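Local coordinates for protein folylpolyglutamate synthase/dihydrofolate synthase (Thermotoga maritima, PDB 1O5Z) that probably catalyses the ATP- and magnesium-dependent addition of L-glutamate to dihydropteroate and to tetrahydrofolyl polyglutamates in folate biosynthesis, at residues L16-L19 with R20-H24; F128-F132 with F133-T137; T209-K213 with R214-K218; L217-M220 with E221-R225; L338-G342 with E343-L347. All coordinates share one frame; numbering follows the deposited sequence.

Contact 1 of 5, residues L16-L19 with R20-H24; sequences LEVL and RYLYH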
loop_
_atom_site.group_PDB
_atom_site.type_symbol
_atom_site.label_atom_id
_atom_site.label_comp_id
_atom_site.label_asym_id
_atom_site.label_seq_id
_atom_site.Cartn_x
_atom_site.Cartn_y
_atom_site.Cartn_z
ATOM N N LEU A 16 4.897 -2.502 22.264
ATOM C CA LEU A 16 4.139 -1.238 22.349
ATOM C C LEU A 16 5.029 -0.031 22.668
ATOM O O LEU A 16 4.888 1.046 22.061
ATOM C CB LEU A 16 3.034 -1.352 23.363
ATOM C CG LEU A 16 1.922 -2.329 23.014
ATOM C CD1 LEU A 16 0.842 -2.164 24.101
ATOM C CD2 LEU A 16 1.334 -2.139 21.610
ATOM N N GLU A 17 5.980 -0.238 23.566
ATOM C CA GLU A 17 6.941 0.809 23.965
ATOM C C GLU A 17 7.877 1.192 22.811
ATOM O O GLU A 17 8.247 2.357 22.644
ATOM C CB GLU A 17 7.744 0.297 25.185
ATOM C CG GLU A 17 7.998 1.268 26.333
ATOM C CD GLU A 17 6.768 2.041 26.814
ATOM O OE1 GLU A 17 6.049 1.595 27.782
ATOM O OE2 GLU A 17 6.562 3.148 26.241
ATOM N N VAL A 18 8.250 0.219 21.986
ATOM C CA VAL A 18 8.929 0.538 20.729
ATOM C C VAL A 18 8.072 1.460 19.880
ATOM O O VAL A 18 8.587 2.400 19.278
ATOM C CB VAL A 18 9.230 -0.704 19.853
ATOM C CG1 VAL A 18 9.661 -0.272 18.483
ATOM C CG2 VAL A 18 10.301 -1.544 20.474
ATOM N N LEU A 19 6.779 1.158 19.772
ATOM C CA LEU A 19 5.884 1.966 18.914
ATOM C C LEU A 19 5.682 3.353 19.505
ATOM O O LEU A 19 5.611 4.320 18.786
ATOM C CB LEU A 19 4.534 1.285 18.678
ATOM C CG LEU A 19 4.492 -0.042 17.939
ATOM C CD1 LEU A 19 3.034 -0.465 17.734
ATOM C CD2 LEU A 19 5.241 0.050 16.658
ATOM N N ARG A 20 5.626 3.452 20.825
ATOM C CA ARG A 20 5.645 4.780 21.434
ATOM C C ARG A 20 6.890 5.598 21.040
ATOM O O ARG A 20 6.763 6.769 20.722
ATOM C CB ARG A 20 5.476 4.681 22.936
ATOM C CG ARG A 20 4.120 4.090 23.289
ATOM C CD ARG A 20 3.746 4.241 24.733
ATOM N NE ARG A 20 2.592 3.415 25.096
ATOM C CZ ARG A 20 2.655 2.184 25.595
ATOM N NH1 ARG A 20 3.812 1.598 25.816
ATOM N NH2 ARG A 20 1.539 1.526 25.895
ATOM N N TYR A 21 8.074 4.982 21.050
ATOM C CA TYR A 21 9.309 5.669 20.653
ATOM C C TYR A 21 9.168 6.060 19.176
ATOM O O TYR A 21 9.424 7.193 18.808
ATOM C CB TYR A 21 10.614 4.828 20.934
ATOM C CG TYR A 21 11.841 5.300 20.118
ATOM C CD1 TYR A 21 11.993 4.918 18.767
ATOM C CD2 TYR A 21 12.806 6.175 20.671
ATOM C CE1 TYR A 21 13.044 5.384 17.983
ATOM C CE2 TYR A 21 13.907 6.640 19.899
ATOM C CZ TYR A 21 14.015 6.238 18.535
ATOM O OH TYR A 21 15.066 6.679 17.703
ATOM N N LEU A 22 8.760 5.151 18.310
ATOM C CA LEU A 22 8.611 5.532 16.921
ATOM C C LEU A 22 7.604 6.701 16.698
ATOM O O LEU A 22 7.855 7.649 15.927
ATOM C CB LEU A 22 8.218 4.302 16.080
ATOM C CG LEU A 22 9.299 3.229 15.910
ATOM C CD1 LEU A 22 8.743 2.016 15.186
ATOM C CD2 LEU A 22 10.462 3.813 15.132
ATOM N N TYR A 23 6.464 6.617 17.370
ATOM C CA TYR A 23 5.402 7.551 17.120
ATOM C C TYR A 23 5.576 8.854 17.914
ATOM O O TYR A 23 4.823 9.774 17.720
ATOM C CB TYR A 23 4.056 6.904 17.434
ATOM C CG TYR A 23 3.697 5.671 16.615
ATOM C CD1 TYR A 23 2.938 4.663 17.169
ATOM C CD2 TYR A 23 4.064 5.537 15.291
ATOM C CE1 TYR A 23 2.569 3.551 16.426
ATOM C CE2 TYR A 23 3.708 4.409 14.543
ATOM C CZ TYR A 23 2.984 3.429 15.121
ATOM O OH TYR A 23 2.627 2.324 14.423
ATOM N N HIS A 24 6.566 8.940 18.796
ATOM C CA HIS A 24 6.983 10.242 19.342
ATOM C C HIS A 24 7.714 11.106 18.262
ATOM O O HIS A 24 7.881 12.311 18.467
ATOM C CB HIS A 24 7.867 10.103 20.634
ATOM C CG HIS A 24 9.364 10.064 20.366
ATOM N ND1 HIS A 24 9.955 9.207 19.449
ATOM C CD2 HIS A 24 10.388 10.774 20.905
ATOM C CE1 HIS A 24 11.262 9.399 19.424
ATOM N NE2 HIS A 24 11.551 10.347 20.293
HETATM O O HOH W 1 4.438 -0.509 27.080
#
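Arg20 reaches back along helix 12-23 to Leu16 and Glu17, one turn earlier, in an i to i+3 salt bridge laid over i to i+4 backbone bonds. Its CB rests near Glu17 O, and CG lies 3.4 Å from Leu16 O, the carbonyl that also accepts Arg20 N. CD then passes 3.4 Å from Glu17 OE2. The chain stays extended to NE, which carries the guanidinium back over the turn: NH1 forms the salt bridge to Glu17 OE1 at 3.0 Å, while NH2 packs against Leu16 CB and CD1. Carboxylate and guanidinium planes stand 36° apart. A water at the guanidinium edge donates to Glu17 OE1 and accepts from Arg20 NH1, closing a second path between the charges. Round the helix, Val18 and Leu22 run side by side, and Leu22 continues onto Phe132 and Val135 of helix 132-146. Tyr21 directs its OH to Asp123. Leu19 and Tyr23 point the same way, and Leu19 CB meets Tyr23 CE1 at 3.8 Å.

Contact 2 of 5, residues F128-F132 with F133-T137; sequences FSPSF and FEVVT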
loop_
_atom_site.group_PDB
_atom_site.type_symbol
_atom_site.label_atom_id
_atom_site.label_comp_id
_atom_site.label_asym_id
_atom_site.label_seq_id
_atom_site.Cartn_x
_atom_site.Cartn_y
_atom_site.Cartn_z
ATOM N N PHE A 128 21.088 14.984 12.925
ATOM C CA PHE A 128 21.400 13.572 12.671
ATOM C C PHE A 128 20.270 12.638 13.038
ATOM O O PHE A 128 20.287 11.464 12.651
ATOM C CB PHE A 128 22.670 13.141 13.394
ATOM C CG PHE A 128 23.886 13.976 13.046
ATOM C CD1 PHE A 128 24.623 14.607 14.033
ATOM C CD2 PHE A 128 24.262 14.141 11.721
ATOM C CE1 PHE A 128 25.729 15.387 13.722
ATOM C CE2 PHE A 128 25.358 14.906 11.392
ATOM C CZ PHE A 128 26.098 15.538 12.390
ATOM N N SER A 129 19.280 13.138 13.750
ATOM C CA SER A 129 18.219 12.291 14.266
ATOM C C SER A 129 17.313 11.734 13.170
ATOM O O SER A 129 16.705 12.503 12.456
ATOM C CB SER A 129 17.396 13.105 15.250
ATOM O OG SER A 129 16.496 12.268 15.926
ATOM N N PRO A 130 17.197 10.411 13.006
ATOM C CA PRO A 130 16.379 9.895 11.911
ATOM C C PRO A 130 14.877 10.083 12.175
ATOM O O PRO A 130 14.444 10.086 13.311
ATOM C CB PRO A 130 16.804 8.430 11.837
ATOM C CG PRO A 130 17.178 8.081 13.168
ATOM C CD PRO A 130 17.767 9.294 13.785
ATOM N N SER A 131 14.104 10.274 11.117
ATOM C CA SER A 131 12.655 10.463 11.216
ATOM C C SER A 131 12.007 9.116 11.500
ATOM O O SER A 131 12.660 8.084 11.437
ATOM C CB SER A 131 12.101 11.033 9.900
ATOM O OG SER A 131 12.245 10.096 8.830
ATOM N N PHE A 132 10.715 9.115 11.772
ATOM C CA PHE A 132 9.970 7.873 11.897
ATOM C C PHE A 132 10.252 6.910 10.765
ATOM O O PHE A 132 10.621 5.724 10.956
ATOM C CB PHE A 132 8.463 8.202 11.921
ATOM C CG PHE A 132 7.589 7.007 11.803
ATOM C CD1 PHE A 132 7.423 6.147 12.890
ATOM C CD2 PHE A 132 6.948 6.700 10.580
ATOM C CE1 PHE A 132 6.623 5.011 12.767
ATOM C CE2 PHE A 132 6.160 5.573 10.476
ATOM C CZ PHE A 132 5.993 4.735 11.573
ATOM N N PHE A 133 10.031 7.403 9.560
ATOM C CA PHE A 133 10.140 6.558 8.359
ATOM C C PHE A 133 11.566 6.096 8.121
ATOM O O PHE A 133 11.825 4.991 7.681
ATOM C CB PHE A 133 9.613 7.298 7.123
ATOM C CG PHE A 133 9.462 6.396 5.924
ATOM C CD1 PHE A 133 8.529 5.366 5.935
ATOM C CD2 PHE A 133 10.297 6.521 4.830
ATOM C CE1 PHE A 133 8.414 4.516 4.847
ATOM C CE2 PHE A 133 10.203 5.646 3.753
ATOM C CZ PHE A 133 9.269 4.654 3.758
ATOM N N GLU A 134 12.516 6.953 8.413
ATOM C CA GLU A 134 13.898 6.560 8.343
ATOM C C GLU A 134 14.177 5.413 9.276
ATOM O O GLU A 134 14.799 4.431 8.887
ATOM C CB GLU A 134 14.797 7.758 8.643
ATOM C CG GLU A 134 14.737 8.724 7.442
ATOM C CD GLU A 134 15.380 10.056 7.676
ATOM O OE1 GLU A 134 15.813 10.370 8.834
ATOM O OE2 GLU A 134 15.408 10.796 6.674
ATOM N N VAL A 135 13.703 5.515 10.513
ATOM C CA VAL A 135 13.971 4.446 11.480
ATOM C C VAL A 135 13.318 3.112 11.039
ATOM O O VAL A 135 13.939 2.067 11.046
ATOM C CB VAL A 135 13.497 4.841 12.867
ATOM C CG1 VAL A 135 13.648 3.644 13.831
ATOM C CG2 VAL A 135 14.334 5.962 13.372
ATOM N N VAL A 136 12.051 3.185 10.640
ATOM C CA VAL A 136 11.314 1.991 10.262
ATOM C C VAL A 136 11.970 1.333 9.034
ATOM O O VAL A 136 12.100 0.107 8.933
ATOM C CB VAL A 136 9.832 2.310 9.998
ATOM C CG1 VAL A 136 9.083 1.031 9.547
ATOM C CG2 VAL A 136 9.221 2.865 11.211
ATOM N N THR A 137 12.378 2.160 8.093
ATOM C CA THR A 137 13.016 1.651 6.896
ATOM C C THR A 137 14.301 0.939 7.235
ATOM O O THR A 137 14.590 -0.112 6.696
ATOM C CB THR A 137 13.276 2.806 5.900
ATOM O OG1 THR A 137 12.025 3.403 5.540
ATOM C CG2 THR A 137 13.863 2.273 4.601
#
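Ser131 and Glu134 face each other across the first turn of helix 132-146 as a capping box. Ser131 OG, turned between its own N and carbonyl carbon (chi1 66°), accepts from Glu134 N at 3.2 Å. In return the extended Glu134 side chain comes back to the start of the turn, and its OE1 accepts from Ser131 N at 2.9 Å, the N-H arriving from above the carboxylate plane. Glu134 OE1 also bridges to Arg37, so one carboxylate oxygen serves both the cap and a charge outside it. Phe132 presents a ring face to Val136: CG2 sits 3.9 Å from the ring centroid, 20° off the normal, a CH-pi contact displaced toward CE1 and CZ. Pro130 lies obliquely across Val135, Pro130 CG 3.6 Å from Val135 CG2. Thr137 OG1 sits over the Phe133 ring while donating to Phe133 O. Pro130 and Val135 pack on helix 105-122, Phe132, Val135 and Val136 meet Leu22 of helix 12-23, and Pro130 also touches helix 36-44.

Contact 3 of 5, residues T209-K213 with R214-K218; sequences TGERK and REALK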
loop_
_atom_site.group_PDB
_atom_site.type_symbol
_atom_site.label_atom_id
_atom_site.label_comp_id
_atom_site.label_asym_id
_atom_site.label_seq_id
_atom_site.Cartn_x
_atom_site.Cartn_y
_atom_site.Cartn_z
ATOM N N THR A 209 7.350 1.394 -16.026
ATOM C CA THR A 209 6.238 2.283 -15.684
ATOM C C THR A 209 4.869 1.951 -16.300
ATOM O O THR A 209 4.742 1.516 -17.470
ATOM C CB THR A 209 6.627 3.789 -15.900
ATOM O OG1 THR A 209 5.574 4.658 -15.420
ATOM C CG2 THR A 209 6.829 4.110 -17.368
ATOM N N GLY A 210 3.846 2.165 -15.467
ATOM C CA GLY A 210 2.446 2.061 -15.875
ATOM C C GLY A 210 1.872 3.401 -16.257
ATOM O O GLY A 210 0.662 3.541 -16.397
ATOM N N GLU A 211 2.745 4.388 -16.463
ATOM C CA GLU A 211 2.318 5.762 -16.693
ATOM C C GLU A 211 2.132 5.968 -18.186
ATOM O O GLU A 211 2.857 5.374 -19.006
ATOM C CB GLU A 211 3.316 6.767 -16.095
ATOM C CG GLU A 211 2.896 8.256 -16.180
ATOM C CD GLU A 211 1.477 8.527 -15.689
ATOM O OE1 GLU A 211 1.094 8.068 -14.585
ATOM O OE2 GLU A 211 0.725 9.200 -16.429
ATOM N N ARG A 212 1.116 6.772 -18.504
ATOM C CA ARG A 212 0.775 7.141 -19.852
ATOM C C ARG A 212 0.791 8.659 -20.118
ATOM O O ARG A 212 0.824 9.053 -21.271
ATOM C CB ARG A 212 -0.607 6.599 -20.188
ATOM C CG ARG A 212 -0.746 5.081 -20.214
ATOM C CD ARG A 212 -2.054 4.705 -20.869
ATOM N NE ARG A 212 -2.278 3.274 -21.062
ATOM C CZ ARG A 212 -2.641 2.454 -20.092
ATOM N NH1 ARG A 212 -2.802 2.893 -18.836
ATOM N NH2 ARG A 212 -2.823 1.172 -20.364
ATOM N N LYS A 213 0.776 9.515 -19.094
ATOM C CA LYS A 213 0.896 10.974 -19.370
ATOM C C LYS A 213 2.245 11.367 -19.967
ATOM O O LYS A 213 3.300 11.136 -19.396
ATOM C CB LYS A 213 0.654 11.825 -18.122
ATOM C CG LYS A 213 -0.801 11.877 -17.726
ATOM C CD LYS A 213 -0.984 12.696 -16.490
ATOM C CE LYS A 213 -0.422 12.018 -15.245
ATOM N NZ LYS A 213 -1.158 10.800 -14.919
ATOM N N ARG A 214 2.163 11.992 -21.116
ATOM C CA ARG A 214 3.309 12.442 -21.872
ATOM C C ARG A 214 4.314 13.218 -21.021
ATOM O O ARG A 214 5.518 13.008 -21.118
ATOM C CB ARG A 214 2.793 13.357 -22.984
ATOM C CG ARG A 214 3.415 13.210 -24.370
ATOM C CD ARG A 214 4.886 12.842 -24.400
ATOM N NE ARG A 214 5.086 11.419 -24.141
ATOM C CZ ARG A 214 6.239 10.782 -24.272
ATOM N NH1 ARG A 214 7.323 11.430 -24.700
ATOM N NH2 ARG A 214 6.293 9.482 -23.992
ATOM N N GLU A 215 3.788 14.132 -20.211
ATOM C CA GLU A 215 4.587 15.043 -19.378
ATOM C C GLU A 215 5.450 14.261 -18.433
ATOM O O GLU A 215 6.617 14.588 -18.200
ATOM C CB GLU A 215 3.688 15.888 -18.487
ATOM C CG GLU A 215 2.475 16.466 -19.163
ATOM C CD GLU A 215 1.207 15.604 -19.089
ATOM O OE1 GLU A 215 0.683 15.523 -17.943
ATOM O OE2 GLU A 215 0.724 15.063 -20.155
ATOM N N ALA A 216 4.815 13.240 -17.865
ATOM C CA ALA A 216 5.427 12.370 -16.890
ATOM C C ALA A 216 6.488 11.467 -17.542
ATOM O O ALA A 216 7.596 11.307 -16.999
ATOM C CB ALA A 216 4.344 11.537 -16.202
ATOM N N LEU A 217 6.146 10.893 -18.703
ATOM C CA LEU A 217 7.035 9.957 -19.389
ATOM C C LEU A 217 8.264 10.688 -19.911
ATOM O O LEU A 217 9.370 10.166 -19.837
ATOM C CB LEU A 217 6.317 9.259 -20.528
ATOM C CG LEU A 217 5.160 8.343 -20.145
ATOM C CD1 LEU A 217 4.368 7.973 -21.391
ATOM C CD2 LEU A 217 5.670 7.082 -19.511
ATOM N N LYS A 218 8.064 11.908 -20.404
ATOM C CA LYS A 218 9.168 12.754 -20.881
ATOM C C LYS A 218 10.275 12.893 -19.811
ATOM O O LYS A 218 11.461 12.741 -20.090
ATOM C CB LYS A 218 8.631 14.126 -21.350
ATOM C CG LYS A 218 7.953 14.096 -22.745
ATOM C CD LYS A 218 7.021 15.332 -23.114
ATOM C CE LYS A 218 6.841 15.421 -24.652
ATOM N NZ LYS A 218 5.532 15.993 -25.208
#
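Leu217 and Ala216, in the first turn of helix 214-227, pack on the end of strand 207-209 and the loop after it, at the entry to the crossover helix of a beta-alpha-beta unit. Leu217 CD2 touches Thr209 CG2 at 3.8 Å and lies 3.3 Å from Glu211 O, while its CD1 rests near Arg212 O. Ala216 CB meets Glu211 CG at 3.6 Å. Lys213 is the N-cap residue; its carbonyl accepts a straight bond from Leu217 N at 2.9 Å and a weak one from Ala216 N. The Glu211 carboxylate holds this residue. A bend at chi2 (49°) turns it toward Lys213, and OE2 takes Lys213 N on its anti side at 2.7 Å and Lys213 NZ on its syn side at 2.9 Å, both somewhat out of the carboxylate plane. The lysine chain curls at chi3 and chi4 to make that return. Thr209 OG1 closes an ST turn by accepting from Glu211 N, and is also bonded to Ile175 O. Further out, Glu211 OE1 accepts from Val178 N, and Lys213 NZ bridges to Asp179. With a backbone N-H and an ammonium both on OE2, the buried Glu211 carboxylate probably remains ionised, and the lysine charge is probably shared between Glu211 and Asp179.

Contact 4 of 5, residues L217-M220 with E221-R225; sequences LKVM and EDVAR
Glu221 and Asp222 fold back on the preceding turn of helix 214-227, where Leu217 O and Lys218 O accept their backbone N-H groups. The four carbonyls of 217-220 are each matched i to i+4: Glu221 N to Leu217 O at 2.7 Å, Asp222 N to Lys218 O, Val223 N to Val219 O and Ala224 N to Met220 O at 2.9 Å, with N-H...O angles between 159° and 168°. Glu221 CG also lies 3.1 Å from Leu217 O, and its extended chain brings OE2 to 3.7 Å from Leu217 CB. That oxygen has its strong partner two turns earlier, in a salt bridge with Arg214. Asp222 has CG anti to its carbonyl carbon (chi1 -66°), which places OD2 2.6 Å from Lys218 O; the same OD2 bridges to Arg225 NH2 at 2.9 Å. The arginine guanidinium has Glu221 O over one face. Val219 CG1 and Val223 CG2 are 4.5 Å apart; Val219 packs on helix 190-197 and Val223 on Ile201. Met220 and Leu217 cover strands 207-209 and 231-233, as expected of the crossover helix in a beta-alpha-beta unit. Arg214 and Arg225 each pair with one acid, which probably offsets the negative charge of Glu221 and Asp222.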
loop_
_atom_site.group_PDB
_atom_site.type_symbol
_atom_site.label_atom_id
_atom_site.label_comp_id
_atom_site.label_asym_id
_atom_site.label_seq_id
_atom_site.Cartn_x
_atom_site.Cartn_y
_atom_site.Cartn_z
ATOM N N LEU A 217 6.146 10.893 -18.703
ATOM C CA LEU A 217 7.035 9.957 -19.389
ATOM C C LEU A 217 8.264 10.688 -19.911
ATOM O O LEU A 217 9.370 10.166 -19.837
ATOM C CB LEU A 217 6.317 9.259 -20.528
ATOM C CG LEU A 217 5.160 8.343 -20.145
ATOM C CD1 LEU A 217 4.368 7.973 -21.391
ATOM C CD2 LEU A 217 5.670 7.082 -19.511
ATOM N N LYS A 218 8.064 11.908 -20.404
ATOM C CA LYS A 218 9.168 12.754 -20.881
ATOM C C LYS A 218 10.275 12.893 -19.811
ATOM O O LYS A 218 11.461 12.741 -20.090
ATOM C CB LYS A 218 8.631 14.126 -21.350
ATOM C CG LYS A 218 7.953 14.096 -22.745
ATOM C CD LYS A 218 7.021 15.332 -23.114
ATOM C CE LYS A 218 6.841 15.421 -24.652
ATOM N NZ LYS A 218 5.532 15.993 -25.208
ATOM N N VAL A 219 9.878 13.132 -18.574
ATOM C CA VAL A 219 10.856 13.248 -17.505
ATOM C C VAL A 219 11.595 11.921 -17.307
ATOM O O VAL A 219 12.827 11.873 -17.296
ATOM C CB VAL A 219 10.187 13.689 -16.171
ATOM C CG1 VAL A 219 11.238 13.811 -15.055
ATOM C CG2 VAL A 219 9.400 14.968 -16.353
ATOM N N MET A 220 10.825 10.849 -17.147
ATOM C CA MET A 220 11.389 9.528 -16.907
ATOM C C MET A 220 12.268 9.100 -18.065
ATOM O O MET A 220 13.309 8.501 -17.845
ATOM C CB MET A 220 10.287 8.490 -16.683
ATOM C CG MET A 220 9.411 8.785 -15.483
ATOM S SD MET A 220 8.222 7.507 -15.042
ATOM C CE MET A 220 6.794 7.902 -16.039
ATOM N N GLU A 221 11.853 9.404 -19.292
ATOM C CA GLU A 221 12.662 9.127 -20.468
ATOM C C GLU A 221 14.004 9.813 -20.376
ATOM O O GLU A 221 15.032 9.200 -20.645
ATOM C CB GLU A 221 11.958 9.612 -21.753
ATOM C CG GLU A 221 10.827 8.688 -22.195
ATOM C CD GLU A 221 9.862 9.347 -23.188
ATOM O OE1 GLU A 221 10.201 10.392 -23.795
ATOM O OE2 GLU A 221 8.745 8.822 -23.336
ATOM N N ASP A 222 13.976 11.102 -20.029
ATOM C CA ASP A 222 15.186 11.893 -19.927
ATOM C C ASP A 222 16.111 11.339 -18.845
ATOM O O ASP A 222 17.301 11.188 -19.078
ATOM C CB ASP A 222 14.858 13.375 -19.696
ATOM C CG ASP A 222 14.159 14.013 -20.899
ATOM O OD1 ASP A 222 14.347 15.228 -21.159
ATOM O OD2 ASP A 222 13.410 13.372 -21.670
ATOM N N VAL A 223 15.564 11.008 -17.682
ATOM C CA VAL A 223 16.399 10.431 -16.605
ATOM C C VAL A 223 16.998 9.058 -16.934
ATOM O O VAL A 223 18.206 8.857 -16.783
ATOM C CB VAL A 223 15.658 10.375 -15.274
ATOM C CG1 VAL A 223 16.548 9.768 -14.209
ATOM C CG2 VAL A 223 15.223 11.799 -14.880
ATOM N N ALA A 224 16.157 8.146 -17.413
ATOM C CA ALA A 224 16.600 6.809 -17.847
ATOM C C ALA A 224 17.623 6.870 -18.978
ATOM O O ALA A 224 18.628 6.174 -18.944
ATOM C CB ALA A 224 15.405 5.966 -18.288
ATOM N N ARG A 225 17.369 7.690 -19.984
ATOM C CA ARG A 225 18.317 7.841 -21.074
ATOM C C ARG A 225 19.661 8.322 -20.521
ATOM O O ARG A 225 20.697 7.843 -20.932
ATOM C CB ARG A 225 17.774 8.831 -22.115
ATOM C CG ARG A 225 18.719 9.128 -23.288
ATOM C CD ARG A 225 18.097 9.993 -24.428
ATOM N NE ARG A 225 17.153 11.021 -23.936
ATOM C CZ ARG A 225 15.800 10.979 -24.035
ATOM N NH1 ARG A 225 15.159 9.969 -24.623
ATOM N NH2 ARG A 225 15.073 11.974 -23.534
#

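Contact 5 of 5, residues L338-G342 with E343-L347; sequences LYFNG and EPLSL
The Phe340 ring has Glu343 CG at its edge, near the ring plane, and Leu345 CD2 approaching obliquely, where a type I beta turn, Phe340 to Glu343, links helix 326-339 to strand 345-349. CD1 is the ring atom involved in both contacts, 4.0 Å from Glu343 CG and 4.2 Å from Leu345 CD2. The Glu343 carboxylate plane is turned 42° from the ring; a bend at chi2 (-75°) carries the acid away from it, leaving the CB and CG methylenes to do the touching. Phe340 CB and Glu343 CB are 4.0 Å apart. Farther along, Phe340 packs on Met317 and Ile319 of strand 316-320, while Leu345 meets Ala414 of strand 414-418, so the residues flanking the turn pack on the mixed sheet of the Mur ligase glutamate ligase domain. Gly342 O lies beside Pro344 CD as the chain enters the strand. The turn is closed by Glu343 N donating to Phe340 O at 2.9 Å, the donor standing 54° out of the carbonyl plane.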
loop_
_atom_site.group_PDB
_atom_site.type_symbol
_atom_site.label_atom_id
_atom_site.label_comp_id
_atom_site.label_asym_id
_atom_site.label_seq_id
_atom_site.Cartn_x
_atom_site.Cartn_y
_atom_site.Cartn_z
ATOM N N LEU A 338 -19.150 -1.808 -11.137
ATOM C CA LEU A 338 -18.664 -2.913 -11.940
ATOM C C LEU A 338 -19.014 -4.239 -11.328
ATOM O O LEU A 338 -19.397 -5.157 -12.014
ATOM C CB LEU A 338 -17.155 -2.865 -12.070
ATOM C CG LEU A 338 -16.578 -1.924 -13.111
ATOM C CD1 LEU A 338 -15.078 -1.997 -13.017
ATOM C CD2 LEU A 338 -17.063 -2.273 -14.526
ATOM N N TYR A 339 -18.858 -4.340 -10.030
ATOM C CA TYR A 339 -18.905 -5.620 -9.384
ATOM C C TYR A 339 -20.211 -5.866 -8.647
ATOM O O TYR A 339 -20.486 -6.994 -8.248
ATOM C CB TYR A 339 -17.727 -5.722 -8.409
ATOM C CG TYR A 339 -16.380 -5.893 -9.104
ATOM C CD1 TYR A 339 -15.498 -4.836 -9.237
ATOM C CD2 TYR A 339 -15.984 -7.121 -9.617
ATOM C CE1 TYR A 339 -14.263 -5.004 -9.853
ATOM C CE2 TYR A 339 -14.767 -7.282 -10.233
ATOM C CZ TYR A 339 -13.906 -6.227 -10.347
ATOM O OH TYR A 339 -12.690 -6.382 -10.972
ATOM N N PHE A 340 -21.020 -4.824 -8.457
ATOM C CA PHE A 340 -22.242 -4.927 -7.628
ATOM C C PHE A 340 -23.454 -4.340 -8.296
ATOM O O PHE A 340 -24.363 -3.876 -7.630
ATOM C CB PHE A 340 -21.998 -4.249 -6.291
ATOM C CG PHE A 340 -20.990 -4.963 -5.476
ATOM C CD1 PHE A 340 -21.359 -6.076 -4.725
ATOM C CD2 PHE A 340 -19.656 -4.594 -5.519
ATOM C CE1 PHE A 340 -20.410 -6.773 -3.967
ATOM C CE2 PHE A 340 -18.720 -5.274 -4.782
ATOM C CZ PHE A 340 -19.093 -6.369 -3.991
ATOM N N ASN A 341 -23.468 -4.386 -9.613
ATOM C CA ASN A 341 -24.445 -3.636 -10.377
ATOM C C ASN A 341 -25.915 -3.845 -9.918
ATOM O O ASN A 341 -26.619 -2.877 -9.508
ATOM C CB ASN A 341 -24.283 -3.963 -11.835
ATOM C CG ASN A 341 -25.143 -3.096 -12.705
ATOM O OD1 ASN A 341 -25.195 -1.892 -12.511
ATOM N ND2 ASN A 341 -25.822 -3.698 -13.673
ATOM N N GLY A 342 -26.369 -5.101 -9.930
ATOM C CA GLY A 342 -27.722 -5.428 -9.424
ATOM C C GLY A 342 -27.905 -5.420 -7.896
ATOM O O GLY A 342 -29.024 -5.562 -7.395
ATOM N N GLU A 343 -26.828 -5.240 -7.148
ATOM C CA GLU A 343 -26.846 -5.530 -5.727
ATOM C C GLU A 343 -27.340 -4.395 -4.853
ATOM O O GLU A 343 -26.948 -3.246 -5.076
ATOM C CB GLU A 343 -25.446 -5.895 -5.283
ATOM C CG GLU A 343 -25.067 -7.296 -5.696
ATOM C CD GLU A 343 -25.766 -8.315 -4.826
ATOM O OE1 GLU A 343 -25.379 -8.416 -3.610
ATOM O OE2 GLU A 343 -26.706 -8.965 -5.368
ATOM N N PRO A 344 -28.220 -4.712 -3.895
ATOM C CA PRO A 344 -28.570 -3.768 -2.839
ATOM C C PRO A 344 -27.413 -3.626 -1.898
ATOM O O PRO A 344 -26.803 -4.631 -1.542
ATOM C CB PRO A 344 -29.738 -4.439 -2.119
ATOM C CG PRO A 344 -29.624 -5.872 -2.454
ATOM C CD PRO A 344 -28.996 -5.962 -3.792
ATOM N N LEU A 345 -27.109 -2.393 -1.521
ATOM C CA LEU A 345 -25.933 -2.079 -0.736
ATOM C C LEU A 345 -26.255 -1.214 0.453
ATOM O O LEU A 345 -27.200 -0.440 0.430
ATOM C CB LEU A 345 -24.916 -1.317 -1.559
ATOM C CG LEU A 345 -24.332 -2.026 -2.770
ATOM C CD1 LEU A 345 -23.389 -1.051 -3.428
ATOM C CD2 LEU A 345 -23.618 -3.359 -2.402
ATOM N N SER A 346 -25.440 -1.368 1.479
ATOM C CA SER A 346 -25.494 -0.571 2.683
ATOM C C SER A 346 -24.118 0.082 2.822
ATOM O O SER A 346 -23.144 -0.438 2.333
ATOM C CB SER A 346 -25.793 -1.446 3.906
ATOM O OG SER A 346 -27.097 -1.963 3.854
ATOM N N LEU A 347 -24.080 1.255 3.440
ATOM C CA LEU A 347 -22.894 2.061 3.600
ATOM C C LEU A 347 -22.725 2.262 5.066
ATOM O O LEU A 347 -23.657 2.720 5.726
ATOM C CB LEU A 347 -23.099 3.450 3.015
ATOM C CG LEU A 347 -21.964 4.463 3.154
ATOM C CD1 LEU A 347 -20.642 3.968 2.554
ATOM C CD2 LEU A 347 -22.429 5.683 2.417
#

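Contacts 1 and 2 touch, their centres 12 Å apart: Leu22 CD2 meets Val135 CG1 at 3.4 Å, and Tyr23 CE2 meets Phe132 CE1 at 3.5 Å, packing helix 12-23 on helix 132-146. Contact 3 joins the loop before helix 214-227 to its first turn, and contact 4 continues along the helix; they share Leu217 and Lys218 and are tied by Arg214 NH2 to Glu221 OE2 at 2.6 Å, while Met220 CE also reaches Thr209 OG1 and Glu211 CB. These pairs lie far apart, with contacts 2 and 3 about 31 Å between centres, though both fall in the Mur ligase middle region. Contact 5 belongs to the glutamate ligase region, its nearest atoms about 14 Å from contact 3. None includes a bound nucleotide, folate or magnesium.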